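Local coordinates for protein dihydrofolate reductase (Enterococcus faecalis, PDB 4M7U) that probably reduces 7,8-dihydrofolate to tetrahydrofolate with NADPH, a step that feeds glycine, purine and DNA precursor synthesis, at residues L10-A15 with P116-L121; L121-I126 with D163-H168; I44-V49 with E99-I104. All coordinates share one frame; numbering follows the deposited sequence.

Contact 1: L10-A15 with P116-L121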
loop_
_atom_site.group_PDB
_atom_site.type_symbol
_atom_site.label_atom_id
_atom_site.label_comp_id
_atom_site.label_asym_id
_atom_site.label_seq_id
_atom_site.Cartn_x
_atom_site.Cartn_y
_atom_site.Cartn_z
ATOM N N LEU A 10 0.677 9.352 6.365
ATOM C CA LEU A 10 0.952 8.126 5.637
ATOM C C LEU A 10 0.046 6.988 6.125
ATOM O O LEU A 10 -0.033 6.708 7.317
ATOM C CB LEU A 10 2.430 7.737 5.768
ATOM C CG LEU A 10 3.428 8.460 4.860
ATOM C CD1 LEU A 10 3.839 9.779 5.468
ATOM C CD2 LEU A 10 4.648 7.595 4.618
ATOM N N ALA A 11 -0.653 6.363 5.185
ATOM C CA ALA A 11 -1.409 5.149 5.445
ATOM C C ALA A 11 -0.761 4.066 4.614
ATOM O O ALA A 11 -0.407 4.308 3.458
ATOM C CB ALA A 11 -2.863 5.317 5.017
ATOM N N ALA A 12 -0.592 2.877 5.187
ATOM C CA ALA A 12 -0.213 1.723 4.374
ATOM C C ALA A 12 -1.465 0.869 4.139
ATOM O O ALA A 12 -2.234 0.599 5.074
ATOM C CB ALA A 12 0.883 0.913 5.052
ATOM N N ILE A 13 -1.687 0.471 2.888
ATOM C CA ILE A 13 -2.845 -0.356 2.550
ATOM C C ILE A 13 -2.425 -1.576 1.738
ATOM O O ILE A 13 -1.630 -1.470 0.800
ATOM C CB ILE A 13 -3.920 0.440 1.782
ATOM C CG1 ILE A 13 -5.162 -0.429 1.559
ATOM C CG2 ILE A 13 -3.389 0.881 0.443
ATOM C CD1 ILE A 13 -6.364 0.349 1.080
ATOM N N TRP A 14 -2.931 -2.746 2.106
ATOM C CA TRP A 14 -2.587 -3.944 1.358
ATOM C C TRP A 14 -3.575 -5.051 1.632
ATOM O O TRP A 14 -4.332 -4.992 2.610
ATOM C CB TRP A 14 -1.146 -4.405 1.656
ATOM C CG TRP A 14 -0.949 -5.105 2.969
ATOM C CD1 TRP A 14 -0.898 -6.459 3.185
ATOM C CD2 TRP A 14 -0.785 -4.479 4.256
ATOM N NE1 TRP A 14 -0.710 -6.709 4.529
ATOM C CE2 TRP A 14 -0.645 -5.521 5.200
ATOM C CE3 TRP A 14 -0.737 -3.149 4.687
ATOM C CZ2 TRP A 14 -0.445 -5.255 6.568
ATOM C CZ3 TRP A 14 -0.550 -2.888 6.036
ATOM C CH2 TRP A 14 -0.405 -3.943 6.965
ATOM N N ALA A 15 -3.577 -6.038 0.739
ATOM C CA ALA A 15 -4.287 -7.285 0.970
ATOM C C ALA A 15 -3.245 -8.389 1.039
ATOM O O ALA A 15 -2.261 -8.378 0.285
ATOM C CB ALA A 15 -5.277 -7.562 -0.145
ATOM N N PRO A 116 7.326 2.257 9.446
ATOM C CA PRO A 116 7.692 3.047 10.636
ATOM C C PRO A 116 7.253 4.522 10.585
ATOM O O PRO A 116 7.138 5.131 11.646
ATOM C CB PRO A 116 9.221 2.954 10.655
ATOM C CG PRO A 116 9.497 1.602 10.064
ATOM C CD PRO A 116 8.485 1.493 8.937
ATOM N N ALA A 117 7.009 5.076 9.393
ATOM C CA ALA A 117 6.529 6.459 9.271
ATOM C C ALA A 117 5.004 6.563 9.094
ATOM O O ALA A 117 4.462 7.664 8.963
ATOM C CB ALA A 117 7.244 7.187 8.141
ATOM N N CYS A 118 4.308 5.429 9.098
ATOM C CA CYS A 118 2.860 5.449 8.887
ATOM C C CYS A 118 2.087 5.731 10.164
ATOM O O CYS A 118 2.581 5.494 11.270
ATOM C CB CYS A 118 2.378 4.138 8.258
ATOM S SG CYS A 118 2.885 3.931 6.536
ATOM N N ASP A 119 0.876 6.257 10.003
ATOM C CA ASP A 119 -0.017 6.496 11.136
ATOM C C ASP A 119 -1.205 5.559 11.171
ATOM O O ASP A 119 -1.923 5.507 12.165
ATOM C CB ASP A 119 -0.520 7.925 11.119
ATOM C CG ASP A 119 0.529 8.893 11.603
ATOM O OD1 ASP A 119 1.252 8.545 12.573
ATOM O OD2 ASP A 119 0.646 9.978 11.001
ATOM N N VAL A 120 -1.426 4.825 10.087
ATOM C CA VAL A 120 -2.528 3.867 10.054
ATOM C C VAL A 120 -2.189 2.765 9.072
ATOM O O VAL A 120 -1.497 3.022 8.085
ATOM C CB VAL A 120 -3.869 4.557 9.668
ATOM C CG1 VAL A 120 -3.689 5.391 8.436
ATOM C CG2 VAL A 120 -4.988 3.536 9.442
ATOM N N LEU A 121 -2.637 1.540 9.379
ATOM C CA LEU A 121 -2.543 0.392 8.476
ATOM C C LEU A 121 -3.950 -0.071 8.096
ATOM O O LEU A 121 -4.794 -0.338 8.966
ATOM C CB LEU A 121 -1.799 -0.766 9.148
ATOM C CG LEU A 121 -0.443 -0.434 9.782
ATOM C CD1 LEU A 121 0.128 -1.668 10.465
ATOM C CD2 LEU A 121 0.547 0.098 8.729
HETATM O O HOH W 1 1.978 9.424 8.870
#
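L10 and A12 meet C118, D119, V120 and L121 where strand 120-126 joins strand 9-17 in the central mixed sheet of the dihydrofolate reductase fold. The two strands run parallel. A12 pairs with L121.

Two backbone hydrogen bonds join the segments. D119 N donates to L10 O at 2.9 Å, and the bond is nearly straight (173°). A12 N donates to V120 O at 3.0 Å. A CA-H...O contact from L121 CA to A12 O supports the second bond. A water adds a polar link at the start of the contact. It accepts from L10 N and donates to A117 O and to D119 OD2, so both segments hold it.

The apolar contacts fall on two faces of the sheet. On the face of A12 and L121, the methyl of A12 sits between two partners. C118 SG lies 3.9 Å from A12 CB, and L121 CD2 lies 3.8 Å from the same atom. The same SG also touches L10 CB, so the one sulfur packs against both side chains. On the face of A11 and V120, A11 CB meets V120 CG1 at 3.5 Å. V120 has CG1 between its backbone N and carbonyl carbon (chi1 50°), and this places CG1 against the alanine methyl.

W14 belongs to the NADP pocket. Its NE1 is bonded to Q16, and F136 stacks on its ring. The six-membered ring of the indole reaches across toward strand 120-126. There W14 CZ3 comes within 4.0 Å of L121 CB, obliquely to the ring.

Contact 2: L121-I126 with D163-H168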
loop_
_atom_site.group_PDB
_atom_site.type_symbol
_atom_site.label_atom_id
_atom_site.label_comp_id
_atom_site.label_asym_id
_atom_site.label_seq_id
_atom_site.Cartn_x
_atom_site.Cartn_y
_atom_site.Cartn_z
ATOM N N LEU A 121 -2.637 1.540 9.379
ATOM C CA LEU A 121 -2.543 0.392 8.476
ATOM C C LEU A 121 -3.950 -0.071 8.096
ATOM O O LEU A 121 -4.794 -0.338 8.966
ATOM C CB LEU A 121 -1.799 -0.766 9.148
ATOM C CG LEU A 121 -0.443 -0.434 9.782
ATOM C CD1 LEU A 121 0.128 -1.668 10.465
ATOM C CD2 LEU A 121 0.547 0.098 8.729
ATOM N N TYR A 122 -4.200 -0.165 6.796
ATOM C CA TYR A 122 -5.419 -0.784 6.293
ATOM C C TYR A 122 -5.068 -2.128 5.677
ATOM O O TYR A 122 -4.439 -2.188 4.615
ATOM C CB TYR A 122 -6.051 0.097 5.225
ATOM C CG TYR A 122 -6.517 1.439 5.739
ATOM C CD1 TYR A 122 -5.944 2.616 5.275
ATOM C CD2 TYR A 122 -7.544 1.531 6.674
ATOM C CE1 TYR A 122 -6.376 3.852 5.726
ATOM C CE2 TYR A 122 -7.984 2.771 7.138
ATOM C CZ TYR A 122 -7.393 3.922 6.659
ATOM O OH TYR A 122 -7.821 5.149 7.111
ATOM N N ARG A 123 -5.463 -3.211 6.336
ATOM C CA ARG A 123 -5.135 -4.552 5.848
ATOM C C ARG A 123 -6.374 -5.365 5.523
ATOM O O ARG A 123 -7.302 -5.476 6.344
ATOM C CB ARG A 123 -4.301 -5.320 6.885
ATOM C CG ARG A 123 -3.941 -6.742 6.427
ATOM C CD ARG A 123 -2.998 -7.425 7.415
ATOM N NE ARG A 123 -3.707 -7.965 8.569
ATOM C CZ ARG A 123 -3.213 -8.899 9.374
ATOM N NH1 ARG A 123 -1.996 -9.391 9.157
ATOM N NH2 ARG A 123 -3.942 -9.352 10.387
ATOM N N THR A 124 -6.390 -5.945 4.326
ATOM C CA THR A 124 -7.436 -6.903 3.972
ATOM C C THR A 124 -6.876 -8.302 4.178
ATOM O O THR A 124 -5.999 -8.745 3.434
ATOM C CB THR A 124 -7.874 -6.767 2.511
ATOM O OG1 THR A 124 -8.425 -5.457 2.297
ATOM C CG2 THR A 124 -8.928 -7.839 2.168
ATOM N N MET A 125 -7.356 -8.988 5.207
ATOM C CA MET A 125 -6.876 -10.338 5.516
ATOM C C MET A 125 -7.751 -11.361 4.789
ATOM O O MET A 125 -8.951 -11.471 5.059
ATOM C CB MET A 125 -6.886 -10.565 7.038
ATOM C CG MET A 125 -6.400 -11.953 7.480
ATOM S SD MET A 125 -4.830 -12.475 6.737
ATOM C CE MET A 125 -3.684 -11.842 7.922
ATOM N N ILE A 126 -7.158 -12.088 3.848
ATOM C CA ILE A 126 -7.907 -13.064 3.064
ATOM C C ILE A 126 -7.663 -14.473 3.606
ATOM O O ILE A 126 -6.525 -14.965 3.628
ATOM C CB ILE A 126 -7.507 -12.994 1.573
ATOM C CG1 ILE A 126 -7.652 -11.551 1.050
ATOM C CG2 ILE A 126 -8.344 -13.936 0.760
ATOM C CD1 ILE A 126 -7.169 -11.364 -0.404
ATOM N N ASP A 163 -11.372 -10.305 5.901
ATOM C CA ASP A 163 -11.639 -9.225 6.842
ATOM C C ASP A 163 -10.933 -7.953 6.409
ATOM O O ASP A 163 -9.813 -8.003 5.881
ATOM C CB ASP A 163 -11.225 -9.604 8.276
ATOM C CG ASP A 163 -12.109 -10.689 8.866
ATOM O OD1 ASP A 163 -13.269 -10.388 9.226
ATOM O OD2 ASP A 163 -11.661 -11.849 8.943
ATOM N N TYR A 164 -11.613 -6.823 6.600
ATOM C CA TYR A 164 -11.003 -5.517 6.419
ATOM C C TYR A 164 -10.614 -4.959 7.788
ATOM O O TYR A 164 -11.492 -4.634 8.612
ATOM C CB TYR A 164 -11.988 -4.565 5.734
ATOM C CG TYR A 164 -12.356 -4.966 4.322
ATOM C CD1 TYR A 164 -13.489 -5.733 4.068
ATOM C CD2 TYR A 164 -11.577 -4.563 3.234
ATOM C CE1 TYR A 164 -13.835 -6.100 2.765
ATOM C CE2 TYR A 164 -11.919 -4.924 1.923
ATOM C CZ TYR A 164 -13.043 -5.691 1.701
ATOM O OH TYR A 164 -13.381 -6.047 0.403
ATOM N N GLU A 165 -9.309 -4.830 8.028
ATOM C CA GLU A 165 -8.827 -4.409 9.334
ATOM C C GLU A 165 -8.182 -3.023 9.311
ATOM O O GLU A 165 -7.548 -2.640 8.328
ATOM C CB GLU A 165 -7.811 -5.428 9.866
ATOM C CG GLU A 165 -8.308 -6.865 9.875
ATOM C CD GLU A 165 -7.238 -7.832 10.350
ATOM O OE1 GLU A 165 -6.031 -7.478 10.271
ATOM O OE2 GLU A 165 -7.598 -8.941 10.813
ATOM N N THR A 166 -8.322 -2.291 10.416
ATOM C CA THR A 166 -7.643 -1.008 10.587
ATOM C C THR A 166 -6.763 -1.033 11.836
ATOM O O THR A 166 -7.224 -1.432 12.909
ATOM C CB THR A 166 -8.670 0.132 10.717
ATOM O OG1 THR A 166 -9.580 0.079 9.609
ATOM C CG2 THR A 166 -7.973 1.507 10.750
ATOM N N TYR A 167 -5.504 -0.612 11.701
ATOM C CA TYR A 167 -4.593 -0.490 12.848
ATOM C C TYR A 167 -4.175 0.975 13.061
ATOM O O TYR A 167 -4.003 1.723 12.095
ATOM C CB TYR A 167 -3.354 -1.372 12.659
ATOM C CG TYR A 167 -3.654 -2.857 12.563
ATOM C CD1 TYR A 167 -4.168 -3.406 11.396
ATOM C CD2 TYR A 167 -3.427 -3.705 13.641
ATOM C CE1 TYR A 167 -4.437 -4.754 11.300
ATOM C CE2 TYR A 167 -3.700 -5.063 13.555
ATOM C CZ TYR A 167 -4.203 -5.576 12.385
ATOM O OH TYR A 167 -4.483 -6.913 12.280
ATOM N N HIS A 168 -4.064 1.387 14.324
ATOM C CA HIS A 168 -3.598 2.733 14.673
ATOM C C HIS A 168 -2.416 2.551 15.619
ATOM O O HIS A 168 -2.230 1.466 16.180
ATOM C CB HIS A 168 -4.684 3.546 15.396
ATOM C CG HIS A 168 -5.792 4.058 14.519
ATOM N ND1 HIS A 168 -6.890 4.711 15.023
ATOM C CD2 HIS A 168 -5.961 4.012 13.168
ATOM C CE1 HIS A 168 -7.697 5.048 14.027
ATOM N NE2 HIS A 168 -7.162 4.640 12.900
#
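R123 and E165 form a salt bridge across the antiparallel strand pair 121-126 with 163-168, at the C-terminal, antiparallel edge of the otherwise parallel sheet of the dihydrofolate reductase fold. The strand axes approach to 4.7 Å, with their directions 152° apart. L121 with Y167, R123 with E165 and M125 with D163 are hydrogen-bonded pairs. Y122 with T166 and T124 with Y164 are non-hydrogen-bonded pairs. The central bond from E165 N to R123 O is short, 2.7 Å.

The salt bridge lies on the face of R123, E165 and Y167. R123 presents NE and NH2 side-on to E165 OE1, at 2.9 and 2.8 Å. OE1 lies in the guanidinium plane, but the two flat groups are turned 37° apart. NH2 comes on the syn side of the carboxylate and NE from above its plane. The arginine starts extended and bends at chi3 (80°), which turns the guanidinium toward the glutamate. Y167 OH donates a third bond to E165 OE1, at 2.6 Å, from the side of the carboxylate plane opposite to NE. Three donors on one oxygen should favour a charged carboxylate. The tyrosine ring stands almost perpendicular to the guanidinium.

On the other face, Y122 and T166 lie side by side, with Y122 CE2 at 3.8 Å from T166 CG2. T124 OG1 touches the Y164 ring at CD2 (3.4 Å), while its hydrogen bond goes to D35.

Strand 9-17 bonds to the other edge of strand 120-126. Strand 144-151 flanks strand 162-169, and helix 33-43 packs on Y122 and Y164.

Contact 3: I44-V49 with E99-I104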
loop_
_atom_site.group_PDB
_atom_site.type_symbol
_atom_site.label_atom_id
_atom_site.label_comp_id
_atom_site.label_asym_id
_atom_site.label_seq_id
_atom_site.Cartn_x
_atom_site.Cartn_y
_atom_site.Cartn_z
ATOM N N ILE A 44 -8.226 7.233 -4.176
ATOM C CA ILE A 44 -8.785 8.224 -5.105
ATOM C C ILE A 44 -8.513 9.644 -4.615
ATOM O O ILE A 44 -8.657 9.934 -3.426
ATOM C CB ILE A 44 -10.314 8.012 -5.353
ATOM C CG1 ILE A 44 -10.801 8.862 -6.522
ATOM C CG2 ILE A 44 -11.132 8.314 -4.118
ATOM C CD1 ILE A 44 -10.391 8.303 -7.860
ATOM N N HIS A 45 -8.052 10.502 -5.522
ATOM C CA HIS A 45 -7.687 11.885 -5.191
ATOM C C HIS A 45 -6.600 12.009 -4.120
ATOM O O HIS A 45 -6.368 13.105 -3.594
ATOM C CB HIS A 45 -8.927 12.707 -4.808
ATOM C CG HIS A 45 -10.027 12.633 -5.822
ATOM N ND1 HIS A 45 -11.337 12.363 -5.487
ATOM C CD2 HIS A 45 -10.000 12.762 -7.170
ATOM C CE1 HIS A 45 -12.074 12.336 -6.585
ATOM N NE2 HIS A 45 -11.288 12.574 -7.620
ATOM N N ASN A 46 -5.922 10.901 -3.805
ATOM C CA ASN A 46 -4.749 10.962 -2.930
ATOM C C ASN A 46 -3.449 10.663 -3.682
ATOM O O ASN A 46 -3.402 10.717 -4.915
ATOM C CB ASN A 46 -4.903 10.015 -1.734
ATOM C CG ASN A 46 -5.908 10.522 -0.720
ATOM O OD1 ASN A 46 -5.832 11.674 -0.271
ATOM N ND2 ASN A 46 -6.864 9.672 -0.359
ATOM N N THR A 47 -2.391 10.361 -2.934
ATOM C CA THR A 47 -1.148 9.913 -3.538
ATOM C C THR A 47 -0.895 8.444 -3.206
ATOM O O THR A 47 -1.128 7.998 -2.079
ATOM C CB THR A 47 0.042 10.798 -3.109
ATOM O OG1 THR A 47 -0.202 12.140 -3.548
ATOM C CG2 THR A 47 1.339 10.296 -3.747
ATOM N N LEU A 48 -0.452 7.687 -4.201
ATOM C CA LEU A 48 -0.134 6.282 -4.012
ATOM C C LEU A 48 1.373 6.062 -4.265
ATOM O O LEU A 48 1.891 6.454 -5.320
ATOM C CB LEU A 48 -0.968 5.435 -4.978
ATOM C CG LEU A 48 -0.678 3.932 -4.940
ATOM C CD1 LEU A 48 -1.131 3.340 -3.599
ATOM C CD2 LEU A 48 -1.341 3.213 -6.108
ATOM N N VAL A 49 2.066 5.454 -3.299
ATOM C CA VAL A 49 3.512 5.197 -3.411
ATOM C C VAL A 49 3.766 3.724 -3.689
ATOM O O VAL A 49 3.312 2.865 -2.932
ATOM C CB VAL A 49 4.271 5.584 -2.112
ATOM C CG1 VAL A 49 5.775 5.314 -2.260
ATOM C CG2 VAL A 49 4.024 7.047 -1.773
ATOM N N GLU A 99 -1.308 17.913 0.704
ATOM C CA GLU A 99 -2.550 18.258 1.408
ATOM C C GLU A 99 -3.450 17.061 1.736
ATOM O O GLU A 99 -4.288 17.144 2.637
ATOM C CB GLU A 99 -3.358 19.315 0.630
ATOM C CG GLU A 99 -2.554 20.493 0.076
ATOM C CD GLU A 99 -2.052 21.459 1.147
ATOM O OE1 GLU A 99 -1.537 21.000 2.192
ATOM O OE2 GLU A 99 -2.164 22.690 0.936
ATOM N N GLY A 100 -3.292 15.963 1.007
ATOM C CA GLY A 100 -4.090 14.773 1.251
ATOM C C GLY A 100 -3.274 13.666 1.899
ATOM O O GLY A 100 -2.253 13.930 2.533
ATOM N N VAL A 101 -3.715 12.423 1.742
ATOM C CA VAL A 101 -3.031 11.310 2.383
ATOM C C VAL A 101 -2.037 10.692 1.390
ATOM O O VAL A 101 -2.325 10.583 0.193
ATOM C CB VAL A 101 -4.036 10.220 2.885
ATOM C CG1 VAL A 101 -3.305 9.136 3.686
ATOM C CG2 VAL A 101 -5.136 10.836 3.742
ATOM N N THR A 102 -0.866 10.312 1.890
ATOM C CA THR A 102 0.143 9.623 1.094
ATOM C C THR A 102 0.036 8.137 1.420
ATOM O O THR A 102 0.425 7.693 2.507
ATOM C CB THR A 102 1.575 10.128 1.415
ATOM O OG1 THR A 102 1.640 11.553 1.243
ATOM C CG2 THR A 102 2.605 9.461 0.501
ATOM N N VAL A 103 -0.518 7.375 0.482
ATOM C CA VAL A 103 -0.796 5.969 0.714
ATOM C C VAL A 103 0.364 5.122 0.234
ATOM O O VAL A 103 0.820 5.248 -0.917
ATOM C CB VAL A 103 -2.072 5.540 -0.008
ATOM C CG1 VAL A 103 -2.320 4.070 0.200
ATOM C CG2 VAL A 103 -3.255 6.352 0.504
ATOM N N ILE A 104 0.868 4.282 1.128
ATOM C CA ILE A 104 1.972 3.389 0.805
ATOM C C ILE A 104 1.366 2.090 0.287
ATOM O O ILE A 104 0.748 1.342 1.043
ATOM C CB ILE A 104 2.847 3.084 2.044
ATOM C CG1 ILE A 104 3.238 4.375 2.767
ATOM C CG2 ILE A 104 4.087 2.313 1.633
ATOM C CD1 ILE A 104 3.912 5.410 1.840
#
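T47, L48 and V49 pair in parallel with T102, V103 and I104. The axes of strands 47-49 and 101-104 come within 4.6 Å of each other and diverge by 27°. Three backbone hydrogen bonds run between them. T47 N donates to V101 O at 3.1 Å. V103 N donates to T47 O at 2.7 Å, and V49 N donates to V103 O at the same distance of 2.7 Å. T47 and V103 thus each use both N and O in this pairing.

A side chain extends the bonding ahead of the strand. N46 OD1 accepts from V101 N at 3.0 Å. The bond is straight at the hydrogen (166°), but the donor stands above the plane of the amide carbonyl. N46 CG lies beside its own backbone N (chi1 -73°), which turns the amide toward V101. N46 ND2 is bonded to K42 O, at the end of helix 33-43, so both ends of the amide are held.

The apolar side chains meet on two faces. V49 CG2 touches T102 CG2 at 3.6 Å, and I104 CD1 reaches the same valine methyl at 4.0 Å. These three lie on one face, with T47, whose OG1 bonds to Y94. On the opposite face the side chains of L48 and V103 cross at a slant, with L48 CD1 4.0 Å from V103 CG1. Helix 33-43 packs against that pair, while helix 108-114 packs on I104.

Parallel central strands packed between helices form the core of this alpha/beta fold, as in other dihydrofolate reductases. Here I104 also touches V110, one of the residues that bind NADP.

From the N terminus, strand 9-17 comes first, and contact 1 closes about a hundred residues later, at 116-121. Within that long loop, the chain passes through 44-49 and returns at 99-104, so contact 3 is nested inside contact 1. Contact 2 opens at the shared L121 and closes at 163-168, in series with both others. Contacts 2 and 3 do not touch, their centres being about 17 Å apart. The contacts pair 47-51 with 101-104, 9-17 with 120-126, and 120-126 with 162-169. Backbone bonds of A11 and I13 to I104 join these two groups into five neighbouring strands of one sheet.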